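Local structure of Cif (Cell cycle inhibiting factor) (3EFY) at residues Asn15-Leu20 and Ala67-Ile72. The protein deamidates a glutamine side chain of host NEDD8 to glutamate, which shuts down cullin-RING ubiquitin ligases and so inhibits the host cell cycle. Numbering follows the deposited sequence.
Sequences NAIMKL and AYIVDI
Ile17, Met18 and Ile69 meet without any flat group between them; rings border this apolar contact. Tyr85 of strand 81-85 touches both isoleucines and Tyr29 touches Met18, whereas Tyr68, whose CB points away from the helix, sets its ring edge-to-face with Phe137. Ile69 reaches toward the helix with its CG1-CD1 branch. Its CG1 lies 3.9 Å from Ile17 CG2 and 4.0 Å from Ile17 CD1, so both branches of Ile17 border one methylene as the two side chains lie alongside, pointing opposite ways. Ile69 CD1, folded back at chi2 (-55°), passes to Met18, 3.7 Å from SD and 3.9 Å from CG. The methionine's chi2 (-63°) swings SD to this methyl. Helix 10-22 thus packs on the central strand of an antiparallel sheet, as in papain-like enzymes, where a helix headed by the cysteine lies against the strand that carries the histidine; here these are the probable catalytic residues Cys10 and His66, with Gln86 the probable third member, its side chain about 7 Å from that of Ile17. Val56 on strand 54-61 touches both Met18 and Ile69. In the second subunit, Leu181 packs on Ala16 and Leu20, and Asp23 forms a salt bridge with Lys19 NZ.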
ATOM      1  N   ASN A  15       0.315   4.053   9.750  1.00 17.18           N
ATOM      2  CA  ASN A  15       1.274   3.220   9.041  1.00 17.80           C
ATOM      3  C   ASN A  15       1.006   3.152   7.540  1.00 19.36           C
ATOM      4  O   ASN A  15       1.923   3.147   6.726  1.00 19.34           O
ATOM      5  CB  ASN A  15       1.217   1.799   9.605  1.00 18.63           C
ATOM      6  CG  ASN A  15       1.677   1.696  11.023  1.00 19.23           C
ATOM      7  OD1 ASN A  15       2.265   2.618  11.595  1.00 21.37           O
ATOM      8  ND2 ASN A  15       1.468   0.492  11.615  1.00 20.81           N
ATOM      9  N   ALA A  16      -0.279   3.125   7.154  1.00 18.28           N
ATOM     10  CA  ALA A  16      -0.664   3.070   5.776  1.00 18.87           C
ATOM     11  C   ALA A  16      -0.301   4.370   5.029  1.00 19.14           C
ATOM     12  O   ALA A  16       0.071   4.332   3.875  1.00 19.20           O
ATOM     13  CB  ALA A  16      -2.142   2.786   5.668  1.00 19.78           C
ATOM     14  N   ILE A  17      -0.459   5.485   5.698  1.00 18.37           N
ATOM     15  CA  ILE A  17      -0.070   6.776   5.161  1.00 17.99           C
ATOM     16  C   ILE A  17       1.443   6.849   4.946  1.00 18.41           C
ATOM     17  O   ILE A  17       1.907   7.302   3.872  1.00 18.74           O
ATOM     18  CB  ILE A  17      -0.551   7.935   6.020  1.00 17.67           C
ATOM     19  CG1 ILE A  17      -2.076   7.999   6.066  1.00 18.78           C
ATOM     20  CG2 ILE A  17       0.013   9.262   5.454  1.00 18.13           C
ATOM     21  CD1 ILE A  17      -2.589   8.877   7.151  1.00 20.22           C
ATOM     22  N   MET A  18       2.239   6.329   5.889  1.00 18.38           N
ATOM     23  CA  MET A  18       3.683   6.256   5.678  1.00 18.74           C
ATOM     24  C   MET A  18       4.015   5.442   4.422  1.00 19.38           C
ATOM     25  O   MET A  18       4.885   5.845   3.638  1.00 18.66           O
ATOM     26  CB  MET A  18       4.395   5.677   6.904  1.00 18.13           C
ATOM     27  CG  MET A  18       4.265   6.539   8.135  1.00 19.36           C
ATOM     28  SD  MET A  18       5.022   8.173   8.010  1.00 19.60           S
ATOM     29  CE  MET A  18       6.773   7.756   8.267  1.00 21.95           C
ATOM     30  N   LYS A  19       3.323   4.323   4.214  1.00 17.86           N
ATOM     31  CA  LYS A  19       3.560   3.501   3.009  1.00 19.22           C
ATOM     32  C   LYS A  19       3.235   4.309   1.731  1.00 19.77           C
ATOM     33  O   LYS A  19       3.976   4.246   0.727  1.00 20.08           O
ATOM     34  CB  LYS A  19       2.735   2.221   3.036  1.00 19.93           C
ATOM     35  CG  LYS A  19       3.154   1.265   4.150  1.00 22.32           C
ATOM     36  CD  LYS A  19       2.342  -0.034   4.078  1.00 27.36           C
ATOM     37  CE  LYS A  19       2.726  -1.030   5.211  1.00 31.46           C
ATOM     38  NZ  LYS A  19       1.716  -2.171   5.317  1.00 32.71           N
ATOM     39  N   LEU A  20       2.148   5.071   1.771  1.00 19.92           N
ATOM     40  CA  LEU A  20       1.788   5.912   0.624  1.00 20.85           C
ATOM     41  C   LEU A  20       2.866   6.906   0.285  1.00 20.88           C
ATOM     42  O   LEU A  20       3.157   7.161  -0.889  1.00 22.07           O
ATOM     43  CB  LEU A  20       0.451   6.663   0.871  1.00 21.51           C
ATOM     44  CG  LEU A  20      -0.769   5.738   0.755  1.00 27.84           C
ATOM     45  CD1 LEU A  20      -2.017   6.495   1.203  1.00 30.43           C
ATOM     46  CD2 LEU A  20      -0.988   5.210  -0.681  1.00 32.13           C
ATOM     47  N   ALA A  67      -1.975   8.158  17.506  1.00 19.34           N
ATOM     48  CA  ALA A  67      -0.927   8.228  16.466  1.00 18.30           C
ATOM     49  C   ALA A  67      -1.418   9.021  15.268  1.00 18.63           C
ATOM     50  O   ALA A  67      -2.601   9.009  14.931  1.00 17.93           O
ATOM     51  CB  ALA A  67      -0.515   6.812  16.020  1.00 20.02           C
ATOM     52  N   TYR A  68      -0.496   9.690  14.562  1.00 16.74           N
ATOM     53  CA  TYR A  68      -0.891  10.586  13.481  1.00 16.40           C
ATOM     54  C   TYR A  68       0.345  10.988  12.666  1.00 16.94           C
ATOM     55  O   TYR A  68       1.455  10.709  13.091  1.00 17.54           O
ATOM     56  CB  TYR A  68      -1.629  11.830  14.031  1.00 16.57           C
ATOM     57  CG  TYR A  68      -1.012  12.487  15.196  1.00 15.07           C
ATOM     58  CD1 TYR A  68      -0.081  13.523  15.046  1.00 17.23           C
ATOM     59  CD2 TYR A  68      -1.259  12.080  16.528  1.00 17.75           C
ATOM     60  CE1 TYR A  68       0.489  14.149  16.157  1.00 17.52           C
ATOM     61  CE2 TYR A  68      -0.660  12.659  17.575  1.00 17.45           C
ATOM     62  CZ  TYR A  68       0.237  13.695  17.429  1.00 16.17           C
ATOM     63  OH  TYR A  68       0.793  14.281  18.550  1.00 19.00           O
ATOM     64  N   ILE A  69       0.117  11.643  11.537  1.00 16.19           N
ATOM     65  CA  ILE A  69       1.199  11.990  10.565  1.00 16.59           C
ATOM     66  C   ILE A  69       1.296  13.507  10.466  1.00 17.33           C
ATOM     67  O   ILE A  69       0.267  14.174  10.344  1.00 17.19           O
ATOM     68  CB  ILE A  69       0.900  11.436   9.212  1.00 16.50           C
ATOM     69  CG1 ILE A  69       0.717   9.897   9.194  1.00 19.42           C
ATOM     70  CG2 ILE A  69       2.030  11.835   8.234  1.00 17.86           C
ATOM     71  CD1 ILE A  69       1.888   9.143   9.789  1.00 20.50           C
ATOM     72  N   VAL A  70       2.522  14.045  10.460  1.00 16.54           N
ATOM     73  CA  VAL A  70       2.778  15.458  10.156  1.00 16.95           C
ATOM     74  C   VAL A  70       3.609  15.479   8.877  1.00 17.26           C
ATOM     75  O   VAL A  70       4.666  14.827   8.793  1.00 18.45           O
ATOM     76  CB  VAL A  70       3.483  16.132  11.263  1.00 17.11           C
ATOM     77  CG1 VAL A  70       3.771  17.626  10.887  1.00 20.05           C
ATOM     78  CG2 VAL A  70       2.657  16.081  12.551  1.00 18.96           C
ATOM     79  N   ASP A  71       3.048  16.140   7.867  1.00 17.74           N
ATOM     80  CA  ASP A  71       3.637  16.244   6.516  1.00 18.08           C
ATOM     81  C   ASP A  71       4.282  17.648   6.505  1.00 19.10           C
ATOM     82  O   ASP A  71       3.570  18.664   6.712  1.00 19.24           O
ATOM     83  CB  ASP A  71       2.527  16.052   5.491  1.00 19.57           C
ATOM     84  CG  ASP A  71       2.959  16.270   4.033  1.00 17.74           C
ATOM     85  OD1 ASP A  71       4.140  16.605   3.794  1.00 19.38           O
ATOM     86  OD2 ASP A  71       2.106  16.078   3.127  1.00 20.99           O
ATOM     87  N   ILE A  72       5.598  17.690   6.224  1.00 19.59           N
ATOM     88  CA  ILE A  72       6.385  18.902   6.182  1.00 20.19           C
ATOM     89  C   ILE A  72       6.902  19.133   4.743  1.00 20.61           C
ATOM     90  O   ILE A  72       7.953  18.636   4.385  1.00 20.97           O
ATOM     91  CB  ILE A  72       7.533  18.892   7.184  1.00 20.25           C
ATOM     92  CG1 ILE A  72       7.053  18.573   8.612  1.00 21.17           C
ATOM     93  CG2 ILE A  72       8.275  20.261   7.188  1.00 21.42           C
ATOM     94  CD1 ILE A  72       8.154  18.128   9.526  1.00 22.47           C
TER